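Side-chain contacts in mannitol dehydrogenase (Helicobacter pylori, PDB 3TWO), which probably catalyses the NADP(H)-dependent, zinc-assisted interconversion of cinnamyl alcohols and their aldehydes: residues I136-E140 with N141-S145; M191-K194 with Y195-M199. All blocks are in the same frame, centred on the assembly; numbering follows the deposited sequence.

Contact 1. Residues I136-E140 with N141-S145; sequences IVVDE and NYVIS
D139 reaches forward with its carboxylate to N141, and one oxygen takes two bonds from that residue. D139 OD1 accepts the backbone N of N141 at 3.0 Å; this bond, from the backbone N-H two residues on to the aspartate side chain, defines an Asx turn, and it meets OD1 on the anti side, 17° out of the carboxylate plane. D139 OD1 also accepts N141 ND2 at 2.9 Å through its syn lone pair, with OD1 lying close to the plane of the N141 amide, although carboxylate and amide are turned 36° apart. Two N-H groups of one residue thus fix the rotation of the carboxylate. The backbone adds a third bond, Y142 N to D139 O at 3.1 Å, with the donor above the carbonyl plane; with E140 and N141 both in helical backbone conformation, this makes a type I beta-turn.

The Y142 ring presents its edge to the turn: D139 OD1 stands 3.6 Å from Y142 CD1 close to the ring plane, with the carboxylate turned steeply against the ring.

Apolar contact lies on the other side of the turn. V138 CG1 meets V143 CG2 at 3.6 Å and Y142 CB at 3.8 Å.

Beyond the turn, E140 OE2 accepts the backbone N atoms of K78 and K79, while Y142 OH is hydrogen-bonded to S94 OG, beside the four-cysteine zinc site. The bend carries strand 135-139, paired antiparallel with strand 31-40, into strand 144-145, paired with 85-88; V143 packs on V32, and helix 296-308 touches Y142 and I144.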
ATOM      1  N   ILE B 136     -22.058  26.417  16.835  1.00 28.39           N
ATOM      2  CA  ILE B 136     -20.699  25.936  17.017  1.00 28.36           C
ATOM      3  C   ILE B 136     -19.794  27.172  16.936  1.00 30.47           C
ATOM      4  O   ILE B 136     -20.147  28.180  16.233  1.00 31.22           O
ATOM      5  CB  ILE B 136     -20.297  24.835  15.986  1.00 28.87           C
ATOM      6  CG1 ILE B 136     -19.031  24.104  16.447  1.00 27.03           C
ATOM      7  CG2 ILE B 136     -20.107  25.393  14.574  1.00 24.65           C
ATOM      8  CD1 ILE B 136     -18.668  22.912  15.625  1.00 26.51           C
ATOM      9  N   VAL B 137     -18.688  27.141  17.692  1.00 29.44           N
ATOM     10  CA  VAL B 137     -17.721  28.263  17.736  1.00 29.97           C
ATOM     11  C   VAL B 137     -16.407  27.763  17.128  1.00 28.72           C
ATOM     12  O   VAL B 137     -15.823  26.831  17.669  1.00 28.75           O
ATOM     13  CB  VAL B 137     -17.475  28.784  19.222  1.00 31.21           C
ATOM     14  CG1 VAL B 137     -16.521  29.982  19.255  1.00 31.23           C
ATOM     15  CG2 VAL B 137     -18.793  29.161  19.892  1.00 31.49           C
ATOM     16  N   VAL B 138     -15.963  28.346  16.013  1.00 27.96           N
ATOM     17  CA  VAL B 138     -14.823  27.834  15.268  1.00 28.58           C
ATOM     18  C   VAL B 138     -13.806  28.941  14.948  1.00 29.92           C
ATOM     19  O   VAL B 138     -14.209  30.038  14.518  1.00 29.42           O
ATOM     20  CB  VAL B 138     -15.286  27.165  13.938  1.00 28.98           C
ATOM     21  CG1 VAL B 138     -14.104  26.533  13.222  1.00 27.56           C
ATOM     22  CG2 VAL B 138     -16.363  26.111  14.199  1.00 26.64           C
ATOM     23  N   ASP B 139     -12.503  28.656  15.179  1.00 30.20           N
ATOM     24  CA  ASP B 139     -11.403  29.543  14.716  1.00 31.44           C
ATOM     25  C   ASP B 139     -11.597  29.798  13.188  1.00 31.02           C
ATOM     26  O   ASP B 139     -11.872  28.844  12.434  1.00 29.05           O
ATOM     27  CB  ASP B 139     -10.044  28.892  14.969  1.00 31.74           C
ATOM     28  CG  ASP B 139      -8.863  29.789  14.536  1.00 34.21           C
ATOM     29  OD1 ASP B 139      -8.675  29.959  13.333  1.00 34.85           O
ATOM     30  OD2 ASP B 139      -8.128  30.339  15.394  1.00 39.01           O
ATOM     31  N   GLU B 140     -11.497  31.057  12.767  1.00 30.48           N
ATOM     32  CA  GLU B 140     -11.843  31.445  11.376  1.00 32.67           C
ATOM     33  C   GLU B 140     -11.081  30.742  10.260  1.00 31.77           C
ATOM     34  O   GLU B 140     -11.576  30.717   9.112  1.00 31.93           O
ATOM     35  CB  GLU B 140     -11.724  32.964  11.151  1.00 34.09           C
ATOM     36  CG  GLU B 140     -10.387  33.529  11.566  1.00 39.30           C
ATOM     37  CD  GLU B 140     -10.083  34.862  10.926  1.00 46.28           C
ATOM     38  OE1 GLU B 140      -8.940  35.355  11.128  1.00 50.60           O
ATOM     39  OE2 GLU B 140     -10.966  35.401  10.219  1.00 47.08           O
ATOM     40  N   ASN B 141      -9.905  30.189  10.585  1.00 30.81           N
ATOM     41  CA  ASN B 141      -9.052  29.474   9.595  1.00 31.18           C
ATOM     42  C   ASN B 141      -9.478  28.055   9.284  1.00 29.65           C
ATOM     43  O   ASN B 141      -8.825  27.387   8.501  1.00 29.63           O
ATOM     44  CB  ASN B 141      -7.586  29.509  10.007  1.00 28.94           C
ATOM     45  CG  ASN B 141      -7.111  30.934  10.172  1.00 34.41           C
ATOM     46  OD1 ASN B 141      -6.795  31.603   9.201  1.00 35.53           O
ATOM     47  ND2 ASN B 141      -7.160  31.443  11.417  1.00 34.79           N
ATOM     48  N   TYR B 142     -10.561  27.616   9.945  1.00 29.79           N
ATOM     49  CA  TYR B 142     -11.143  26.265   9.821  1.00 29.18           C
ATOM     50  C   TYR B 142     -12.596  26.351   9.348  1.00 29.23           C
ATOM     51  O   TYR B 142     -13.356  25.379   9.436  1.00 29.04           O
ATOM     52  CB  TYR B 142     -11.027  25.533  11.184  1.00 29.24           C
ATOM     53  CG  TYR B 142      -9.588  25.453  11.556  1.00 30.94           C
ATOM     54  CD1 TYR B 142      -8.951  26.532  12.217  1.00 28.70           C
ATOM     55  CD2 TYR B 142      -8.799  24.367  11.130  1.00 28.69           C
ATOM     56  CE1 TYR B 142      -7.596  26.512  12.490  1.00 29.25           C
ATOM     57  CE2 TYR B 142      -7.388  24.346  11.441  1.00 29.91           C
ATOM     58  CZ  TYR B 142      -6.827  25.413  12.120  1.00 28.87           C
ATOM     59  OH  TYR B 142      -5.488  25.416  12.454  1.00 35.14           O
ATOM     60  N   VAL B 143     -12.983  27.506   8.822  1.00 28.90           N
ATOM     61  CA  VAL B 143     -14.356  27.702   8.349  1.00 28.54           C
ATOM     62  C   VAL B 143     -14.392  27.775   6.799  1.00 29.36           C
ATOM     63  O   VAL B 143     -13.604  28.500   6.172  1.00 30.57           O
ATOM     64  CB  VAL B 143     -14.975  28.971   9.012  1.00 29.86           C
ATOM     65  CG1 VAL B 143     -16.390  29.246   8.457  1.00 28.27           C
ATOM     66  CG2 VAL B 143     -15.005  28.805  10.554  1.00 29.29           C
ATOM     67  N   ILE B 144     -15.303  27.055   6.170  1.00 28.54           N
ATOM     68  CA  ILE B 144     -15.342  27.042   4.713  1.00 28.85           C
ATOM     69  C   ILE B 144     -16.358  28.092   4.244  1.00 30.52           C
ATOM     70  O   ILE B 144     -17.465  28.152   4.786  1.00 31.63           O
ATOM     71  CB  ILE B 144     -15.747  25.597   4.213  1.00 28.29           C
ATOM     72  CG1 ILE B 144     -14.785  24.542   4.864  1.00 27.92           C
ATOM     73  CG2 ILE B 144     -15.930  25.537   2.645  1.00 27.61           C
ATOM     74  CD1 ILE B 144     -13.279  24.873   4.717  1.00 27.04           C
ATOM     75  N   SER B 145     -16.012  28.881   3.229  1.00 30.50           N
ATOM     76  CA  SER B 145     -16.930  29.861   2.694  1.00 32.23           C
ATOM     77  C   SER B 145     -17.883  29.214   1.666  1.00 32.44           C
ATOM     78  O   SER B 145     -17.464  28.419   0.832  1.00 32.10           O
ATOM     79  CB  SER B 145     -16.128  30.952   2.023  1.00 33.45           C
ATOM     80  OG  SER B 145     -16.986  31.674   1.245  1.00 36.24           O
TER

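Contact 2. Residues M191-K194 with Y195-M199; sequences MAVK and YAVAM
The Y195 ring has M191 at two places on one side: the methyl M191 CE lies 3.6 Å from Y195 CZ at the phenol end, and the carbonyl M191 O approaches obliquely at 3.3 Å from Y195 CD1. Y166 of helix 158-171 adds an edge-to-face ring contact. The setting is helix 187-198, the helix of a Rossmann-type beta-alpha-beta unit between strands 179-183 and 202-206, here in the NADPH-binding part of the enzyme. M191 reaches the ring because its chain folds at two successive bonds (chi2 -46°, chi3 -62°), bringing CE round over the phenol end of the Y195 ring.

The backbone is regular: Y195 N bonds to M191 O at 2.9 Å with a nearly straight N-H (172°), and A196, V197 and A198 repeat the i to i+4 step to A192, V193 and K194. Polar ends find partners outside: Y195 OH bonds to S306 OG and K194 NZ to Y312 O. On the sheet side, V193 and A196 pack on V182 and V180 respectively, and both touch V203. V197 joins them on V203, and V197 CG2, beside its own backbone N, sits 3.1 Å from V193 O.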
ATOM      1  N   MET B 191     -20.810  10.222  -3.527  1.00 26.63           N
ATOM      2  CA  MET B 191     -19.943  11.397  -3.887  1.00 25.59           C
ATOM      3  C   MET B 191     -18.762  10.992  -4.817  1.00 24.81           C
ATOM      4  O   MET B 191     -18.450  11.706  -5.798  1.00 23.85           O
ATOM      5  CB  MET B 191     -19.398  12.110  -2.627  1.00 23.90           C
ATOM      6  CG  MET B 191     -20.467  12.861  -1.866  1.00 25.18           C
ATOM      7  SD  MET B 191     -21.539  13.865  -2.923  1.00 28.34           S
ATOM      8  CE  MET B 191     -20.453  15.072  -3.691  1.00 24.18           C
ATOM      9  N   ALA B 192     -18.099   9.874  -4.493  1.00 24.28           N
ATOM     10  CA  ALA B 192     -16.919   9.354  -5.317  1.00 23.62           C
ATOM     11  C   ALA B 192     -17.393   9.097  -6.744  1.00 24.50           C
ATOM     12  O   ALA B 192     -16.736   9.481  -7.728  1.00 25.38           O
ATOM     13  CB  ALA B 192     -16.414   8.013  -4.760  1.00 20.71           C
ATOM     14  N   VAL B 193     -18.537   8.412  -6.851  1.00 24.11           N
ATOM     15  CA  VAL B 193     -19.179   8.210  -8.152  1.00 24.32           C
ATOM     16  C   VAL B 193     -19.412   9.521  -8.947  1.00 26.24           C
ATOM     17  O   VAL B 193     -19.026   9.624 -10.103  1.00 24.67           O
ATOM     18  CB  VAL B 193     -20.496   7.395  -8.028  1.00 24.17           C
ATOM     19  CG1 VAL B 193     -21.301   7.476  -9.400  1.00 24.61           C
ATOM     20  CG2 VAL B 193     -20.210   5.934  -7.705  1.00 21.35           C
ATOM     21  N   LYS B 194     -20.033  10.524  -8.320  1.00 26.90           N
ATOM     22  CA  LYS B 194     -20.297  11.776  -8.995  1.00 28.61           C
ATOM     23  C   LYS B 194     -19.037  12.501  -9.439  1.00 28.56           C
ATOM     24  O   LYS B 194     -18.969  12.961 -10.574  1.00 29.07           O
ATOM     25  CB  LYS B 194     -21.167  12.705  -8.147  1.00 28.65           C
ATOM     26  CG  LYS B 194     -22.585  12.137  -7.978  1.00 31.28           C
ATOM     27  CD  LYS B 194     -23.209  12.612  -6.662  1.00 32.64           C
ATOM     28  CE  LYS B 194     -24.713  12.442  -6.651  1.00 32.35           C
ATOM     29  NZ  LYS B 194     -25.343  13.678  -7.140  1.00 33.83           N
ATOM     30  N   TYR B 195     -18.054  12.600  -8.554  1.00 27.04           N
ATOM     31  CA  TYR B 195     -16.818  13.271  -8.909  1.00 26.77           C
ATOM     32  C   TYR B 195     -16.135  12.503 -10.039  1.00 25.87           C
ATOM     33  O   TYR B 195     -15.701  13.109 -10.991  1.00 26.87           O
ATOM     34  CB  TYR B 195     -15.852  13.405  -7.685  1.00 24.39           C
ATOM     35  CG  TYR B 195     -16.332  14.410  -6.640  1.00 26.15           C
ATOM     36  CD1 TYR B 195     -16.307  14.103  -5.255  1.00 26.07           C
ATOM     37  CD2 TYR B 195     -16.791  15.666  -7.029  1.00 27.84           C
ATOM     38  CE1 TYR B 195     -16.770  14.999  -4.309  1.00 23.50           C
ATOM     39  CE2 TYR B 195     -17.211  16.592  -6.102  1.00 27.33           C
ATOM     40  CZ  TYR B 195     -17.216  16.247  -4.737  1.00 27.40           C
ATOM     41  OH  TYR B 195     -17.688  17.192  -3.839  1.00 23.95           O
ATOM     42  N   ALA B 196     -16.006  11.181  -9.913  1.00 25.44           N
ATOM     43  CA  ALA B 196     -15.267  10.419 -10.981  1.00 26.38           C
ATOM     44  C   ALA B 196     -15.938  10.535 -12.315  1.00 27.18           C
ATOM     45  O   ALA B 196     -15.262  10.736 -13.305  1.00 28.48           O
ATOM     46  CB  ALA B 196     -15.036   8.953 -10.608  1.00 25.41           C
ATOM     47  N   VAL B 197     -17.268  10.476 -12.345  1.00 26.29           N
ATOM     48  CA  VAL B 197     -17.985  10.698 -13.599  1.00 26.67           C
ATOM     49  C   VAL B 197     -17.741  12.131 -14.123  1.00 28.61           C
ATOM     50  O   VAL B 197     -17.439  12.295 -15.301  1.00 29.18           O
ATOM     51  CB  VAL B 197     -19.524  10.515 -13.470  1.00 25.66           C
ATOM     52  CG1 VAL B 197     -20.277  10.904 -14.857  1.00 27.86           C
ATOM     53  CG2 VAL B 197     -19.859   9.129 -13.059  1.00 25.30           C
ATOM     54  N   ALA B 198     -17.859  13.153 -13.275  1.00 28.78           N
ATOM     55  CA  ALA B 198     -17.592  14.538 -13.708  1.00 30.54           C
ATOM     56  C   ALA B 198     -16.136  14.698 -14.201  1.00 32.01           C
ATOM     57  O   ALA B 198     -15.858  15.570 -15.002  1.00 33.74           O
ATOM     58  CB  ALA B 198     -17.852  15.500 -12.552  1.00 28.57           C
ATOM     59  N   MET B 199     -15.215  13.863 -13.711  1.00 31.09           N
ATOM     60  CA  MET B 199     -13.813  13.924 -14.113  1.00 31.34           C
ATOM     61  C   MET B 199     -13.489  13.145 -15.399  1.00 32.06           C
ATOM     62  O   MET B 199     -12.341  13.103 -15.818  1.00 30.77           O
ATOM     63  CB  MET B 199     -12.917  13.431 -12.968  1.00 30.97           C
ATOM     64  CG  MET B 199     -12.817  14.451 -11.846  1.00 31.59           C
ATOM     65  SD  MET B 199     -12.076  13.795 -10.339  1.00 34.00           S
ATOM     66  CE  MET B 199     -10.328  13.973 -10.727  1.00 45.45           C
TER

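Contacts 1 and 2 are both largely buried, but they belong to different parts of the enzyme, the GroES-like and the nucleotide-binding regions; their centres are about 27 Å apart and their nearest atoms about 11 Å. Contact 1 is a turn, where a side-chain carboxylate supplies much of the hydrogen bonding and the chain passes from one strand to another. In contact 2 the backbone supplies the bonds across the segments, and the side chains mostly pack outward, on the parallel sheet and on helix 158-171, the exposed end being A198. Each contains a tyrosine whose hydroxyl bonds to a serine, near a structural-type zinc site in contact 1. Helix 296-308 meets both contacts, through Y142 and I144 in one and Y195 in the other.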